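Long-range contact in tRNA uridine(34) acetyltransferase (Methanocaldococcus infernus, PDB 6IA8), which converts the wobble uridine at position 34 of tRNAs to 5-carboxymethyluridine, using acetyl-CoA and S-adenosyl-L-methionine: residues 308-320 / 345-357. Numbering follows the deposited sequence.
Sequences KPYREEEAIEVIS and VDGVKKSNLGELV
Ile316 and Ile319 of helix 312-320 meet Leu353, Leu356 and Val357 of helix 353-357 in a crossed helix pair, which lies in the Radical_SAM C-terminal domain, away from the annotated acetyl-CoA and cluster sites. The two short axes approach to 9.6 Å at -64°. With CG1 anti to its carbonyl carbon (chi1 -67°), Ile316 extends over helix 353-357: CG1 slides past Leu353 CD1, pointing the opposite way, while Ile316 CD1 rests on Leu356 CB at 3.6 Å. Leu353, its CG anti to the backbone N (chi1 179°), turns its second methyl tip to tip against Ile319, CD2 to CD1 3.9 Å; Leu353 also touches Pro289 and Ile335. Val357 spreads its two methyls over Ile319 and Ser320; CG2 lies across Ile319 CG2, and CG1 abuts Ser320 OG, whose hydroxyl turns back to Ile316 O. Ser320 N and OG reach that carbonyl from opposite faces. Toward the N-terminal end, Glu312 crosses Val348 and Lys350 at about right angles. Its poorly ordered carboxylate makes a salt bridge to Lys350, with OE2 less surely placed, and OE1, buried here, has no polar partner in the model. Val348 sets CG2 against Ala315 CB at 4.0 Å. Before helix 312-320, the Pro309 ring lies across the Asp346 carboxylate, CD 3.5 Å from OD2, an oxygen that takes a hydrogen bond from Trp302 NE1. One water joins the two backbones between Tyr310 and Val348, donating to Tyr310 O and accepting from Val348 N, each at 2.9 Å.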
loop_
_atom_site.group_PDB
_atom_site.type_symbol
_atom_site.label_atom_id
_atom_site.label_comp_id
_atom_site.label_asym_id
_atom_site.label_seq_id
_atom_site.Cartn_x
_atom_site.Cartn_y
_atom_site.Cartn_z
ATOM N N LYS A 308 7.950 -9.768 27.181
ATOM C CA LYS A 308 6.613 -10.323 27.351
ATOM C C LYS A 308 5.731 -9.703 26.281
ATOM O O LYS A 308 5.369 -8.523 26.399
ATOM C CB LYS A 308 6.063 -10.013 28.744
ATOM N N PRO A 309 5.353 -10.433 25.229
ATOM C CA PRO A 309 4.588 -9.802 24.141
ATOM C C PRO A 309 3.180 -9.479 24.608
ATOM O O PRO A 309 2.689 -10.007 25.608
ATOM C CB PRO A 309 4.574 -10.863 23.030
ATOM C CG PRO A 309 4.670 -12.176 23.798
ATOM C CD PRO A 309 5.575 -11.876 24.989
ATOM N N TYR A 310 2.528 -8.604 23.853
ATOM C CA TYR A 310 1.148 -8.253 24.126
ATOM C C TYR A 310 0.277 -9.498 24.072
ATOM O O TYR A 310 0.480 -10.380 23.229
ATOM C CB TYR A 310 0.642 -7.256 23.077
ATOM C CG TYR A 310 1.037 -5.801 23.267
ATOM C CD1 TYR A 310 0.750 -4.861 22.291
ATOM C CD2 TYR A 310 1.684 -5.373 24.417
ATOM C CE1 TYR A 310 1.103 -3.535 22.450
ATOM C CE2 TYR A 310 2.020 -4.052 24.595
ATOM C CZ TYR A 310 1.723 -3.133 23.596
ATOM O OH TYR A 310 2.054 -1.810 23.758
ATOM N N ARG A 311 -0.713 -9.553 24.960
ATOM C CA ARG A 311 -1.859 -10.437 24.804
ATOM C C ARG A 311 -2.948 -9.698 24.026
ATOM O O ARG A 311 -2.760 -8.560 23.589
ATOM C CB ARG A 311 -2.346 -10.909 26.173
ATOM C CG ARG A 311 -1.341 -11.846 26.860
ATOM C CD ARG A 311 -1.717 -12.128 28.307
ATOM N NE ARG A 311 -3.044 -12.723 28.438
ATOM C CZ ARG A 311 -3.585 -13.093 29.593
ATOM N NH1 ARG A 311 -2.906 -12.940 30.727
ATOM N NH2 ARG A 311 -4.801 -13.623 29.617
ATOM N N GLU A 312 -4.107 -10.339 23.855
ATOM C CA GLU A 312 -5.152 -9.758 23.020
ATOM C C GLU A 312 -5.619 -8.407 23.552
ATOM O O GLU A 312 -5.796 -7.463 22.774
ATOM C CB GLU A 312 -6.331 -10.722 22.907
ATOM C CG GLU A 312 -6.051 -11.946 22.068
ATOM C CD GLU A 312 -6.927 -12.001 20.840
ATOM O OE1 GLU A 312 -6.473 -11.576 19.758
ATOM O OE2 GLU A 312 -8.082 -12.454 20.958
ATOM N N GLU A 313 -5.820 -8.294 24.869
ATOM C CA GLU A 313 -6.302 -7.045 25.450
ATOM C C GLU A 313 -5.416 -5.868 25.045
ATOM O O GLU A 313 -5.905 -4.824 24.615
ATOM C CB GLU A 313 -6.371 -7.178 26.977
ATOM C CG GLU A 313 -6.564 -5.876 27.732
ATOM C CD GLU A 313 -5.995 -5.932 29.152
ATOM O OE1 GLU A 313 -6.234 -6.933 29.869
ATOM O OE2 GLU A 313 -5.289 -4.979 29.543
ATOM N N GLU A 314 -4.105 -6.005 25.204
ATOM C CA GLU A 314 -3.226 -4.871 24.933
ATOM C C GLU A 314 -3.182 -4.547 23.442
ATOM O O GLU A 314 -3.162 -3.371 23.055
ATOM C CB GLU A 314 -1.812 -5.155 25.446
ATOM C CG GLU A 314 -1.700 -5.361 26.945
ATOM C CD GLU A 314 -1.960 -6.792 27.348
ATOM O OE1 GLU A 314 -3.020 -7.065 27.944
ATOM O OE2 GLU A 314 -1.106 -7.649 27.051
ATOM N N ALA A 315 -3.132 -5.577 22.592
ATOM C CA ALA A 315 -3.097 -5.333 21.156
ATOM C C ALA A 315 -4.356 -4.602 20.723
ATOM O O ALA A 315 -4.290 -3.664 19.921
ATOM C CB ALA A 315 -2.938 -6.650 20.403
ATOM N N ILE A 316 -5.510 -5.020 21.252
ATOM C CA ILE A 316 -6.782 -4.393 20.902
ATOM C C ILE A 316 -6.795 -2.931 21.323
ATOM O O ILE A 316 -7.248 -2.065 20.566
ATOM C CB ILE A 316 -7.946 -5.176 21.535
ATOM C CG1 ILE A 316 -8.050 -6.569 20.896
ATOM C CG2 ILE A 316 -9.272 -4.414 21.389
ATOM C CD1 ILE A 316 -9.019 -7.498 21.623
ATOM N N GLU A 317 -6.311 -2.632 22.532
ATOM C CA GLU A 317 -6.288 -1.255 23.005
ATOM C C GLU A 317 -5.449 -0.385 22.085
ATOM O O GLU A 317 -5.869 0.705 21.697
ATOM C CB GLU A 317 -5.750 -1.196 24.435
ATOM C CG GLU A 317 -6.671 -1.821 25.462
ATOM C CD GLU A 317 -6.070 -1.829 26.851
ATOM O OE1 GLU A 317 -4.973 -1.262 27.024
ATOM O OE2 GLU A 317 -6.693 -2.411 27.765
ATOM N N VAL A 318 -4.246 -0.843 21.728
ATOM C CA VAL A 318 -3.356 -0.029 20.898
ATOM C C VAL A 318 -3.918 0.129 19.483
ATOM O O VAL A 318 -3.926 1.229 18.912
ATOM C CB VAL A 318 -1.946 -0.645 20.876
ATOM C CG1 VAL A 318 -1.050 0.110 19.913
ATOM C CG2 VAL A 318 -1.360 -0.611 22.284
ATOM N N ILE A 319 -4.380 -0.964 18.882
ATOM C CA ILE A 319 -4.813 -0.876 17.491
ATOM C C ILE A 319 -6.100 -0.073 17.398
ATOM O O ILE A 319 -6.317 0.678 16.438
ATOM C CB ILE A 319 -4.961 -2.282 16.881
ATOM C CG1 ILE A 319 -3.577 -2.967 16.794
ATOM C CG2 ILE A 319 -5.577 -2.186 15.495
ATOM C CD1 ILE A 319 -3.647 -4.429 16.397
ATOM N N SER A 320 -6.970 -0.209 18.398
ATOM C CA SER A 320 -8.202 0.582 18.413
ATOM C C SER A 320 -7.901 2.076 18.505
ATOM O O SER A 320 -8.477 2.898 17.770
ATOM C CB SER A 320 -9.079 0.140 19.581
ATOM O OG SER A 320 -9.624 -1.155 19.348
ATOM N N VAL A 345 5.061 -19.068 19.649
ATOM C CA VAL A 345 5.404 -19.495 21.002
ATOM C C VAL A 345 4.648 -18.666 22.029
ATOM O O VAL A 345 4.161 -19.191 23.037
ATOM C CB VAL A 345 6.927 -19.400 21.215
ATOM C CG1 VAL A 345 7.281 -19.738 22.652
ATOM C CG2 VAL A 345 7.659 -20.308 20.234
ATOM N N ASP A 346 4.557 -17.356 21.802
ATOM C CA ASP A 346 3.877 -16.453 22.715
ATOM C C ASP A 346 3.436 -15.227 21.923
ATOM O O ASP A 346 4.068 -14.839 20.929
ATOM C CB ASP A 346 4.783 -16.070 23.896
ATOM C CG ASP A 346 4.008 -15.483 25.070
ATOM O OD1 ASP A 346 2.763 -15.431 25.013
ATOM O OD2 ASP A 346 4.653 -15.068 26.054
ATOM N N GLY A 347 2.358 -14.613 22.391
ATOM C CA GLY A 347 1.759 -13.486 21.705
ATOM C C GLY A 347 0.342 -13.795 21.260
ATOM O O GLY A 347 -0.209 -14.859 21.532
ATOM N N VAL A 348 -0.246 -12.831 20.549
ATOM C CA VAL A 348 -1.613 -13.015 20.070
ATOM C C VAL A 348 -1.658 -14.192 19.104
ATOM O O VAL A 348 -0.970 -14.199 18.078
ATOM C CB VAL A 348 -2.132 -11.732 19.413
ATOM C CG1 VAL A 348 -3.474 -11.972 18.756
ATOM C CG2 VAL A 348 -2.226 -10.627 20.450
ATOM N N LYS A 349 -2.508 -15.172 19.402
ATOM C CA LYS A 349 -2.667 -16.346 18.557
ATOM C C LYS A 349 -3.997 -16.387 17.823
ATOM O O LYS A 349 -4.082 -17.042 16.781
ATOM C CB LYS A 349 -2.544 -17.633 19.390
ATOM C CG LYS A 349 -1.336 -17.694 20.304
ATOM C CD LYS A 349 -1.380 -18.939 21.195
ATOM N N LYS A 350 -5.026 -15.717 18.335
ATOM C CA LYS A 350 -6.355 -15.799 17.746
ATOM C C LYS A 350 -6.389 -15.111 16.388
ATOM O O LYS A 350 -5.621 -14.184 16.110
ATOM C CB LYS A 350 -7.384 -15.190 18.695
ATOM C CG LYS A 350 -7.699 -16.111 19.876
ATOM C CD LYS A 350 -8.423 -15.393 21.004
ATOM C CE LYS A 350 -9.752 -14.811 20.550
ATOM N NZ LYS A 350 -10.504 -14.197 21.687
ATOM N N SER A 351 -7.287 -15.596 15.530
ATOM C CA SER A 351 -7.283 -15.236 14.116
ATOM C C SER A 351 -8.234 -14.097 13.754
ATOM O O SER A 351 -8.238 -13.653 12.596
ATOM C CB SER A 351 -7.633 -16.469 13.274
ATOM O OG SER A 351 -8.861 -17.035 13.696
ATOM N N ASN A 352 -9.043 -13.622 14.693
ATOM C CA ASN A 352 -10.018 -12.570 14.421
ATOM C C ASN A 352 -9.679 -11.261 15.140
ATOM O O ASN A 352 -10.556 -10.552 15.627
ATOM C CB ASN A 352 -11.415 -13.046 14.810
ATOM C CG ASN A 352 -11.485 -13.517 16.250
ATOM O OD1 ASN A 352 -10.459 -13.793 16.867
ATOM N ND2 ASN A 352 -12.696 -13.615 16.790
ATOM N N LEU A 353 -8.395 -10.920 15.219
ATOM C CA LEU A 353 -8.006 -9.706 15.928
ATOM C C LEU A 353 -8.715 -8.492 15.350
ATOM O O LEU A 353 -9.156 -7.613 16.094
ATOM C CB LEU A 353 -6.489 -9.523 15.868
ATOM C CG LEU A 353 -5.947 -8.269 16.565
ATOM C CD1 LEU A 353 -6.382 -8.223 18.025
ATOM C CD2 LEU A 353 -4.421 -8.201 16.468
ATOM N N GLY A 354 -8.850 -8.432 14.025
ATOM C CA GLY A 354 -9.562 -7.318 13.413
ATOM C C GLY A 354 -10.992 -7.190 13.903
ATOM O O GLY A 354 -11.479 -6.085 14.164
ATOM N N GLU A 355 -11.695 -8.316 14.010
ATOM C CA GLU A 355 -13.071 -8.296 14.489
ATOM C C GLU A 355 -13.120 -7.860 15.946
ATOM O O GLU A 355 -14.039 -7.143 16.359
ATOM C CB GLU A 355 -13.711 -9.686 14.325
ATOM C CG GLU A 355 -15.195 -9.718 14.644
ATOM C CD GLU A 355 -15.738 -11.136 14.765
ATOM O OE1 GLU A 355 -14.928 -12.089 14.780
ATOM O OE2 GLU A 355 -16.975 -11.299 14.846
ATOM N N LEU A 356 -12.138 -8.293 16.744
ATOM C CA LEU A 356 -12.112 -7.909 18.150
ATOM C C LEU A 356 -11.903 -6.409 18.285
ATOM O O LEU A 356 -12.503 -5.763 19.154
ATOM C CB LEU A 356 -11.012 -8.689 18.875
ATOM C CG LEU A 356 -11.115 -10.216 18.769
ATOM C CD1 LEU A 356 -9.909 -10.870 19.420
ATOM C CD2 LEU A 356 -12.393 -10.695 19.413
ATOM N N VAL A 357 -11.054 -5.843 17.422
ATOM C CA VAL A 357 -10.815 -4.405 17.428
ATOM C C VAL A 357 -12.090 -3.669 17.072
ATOM O O VAL A 357 -12.449 -2.684 17.719
ATOM C CB VAL A 357 -9.683 -4.042 16.453
ATOM C CG1 VAL A 357 -9.662 -2.550 16.198
ATOM C CG2 VAL A 357 -8.348 -4.538 16.990
HETATM O O HOH W 1 1.392 -10.383 20.509
#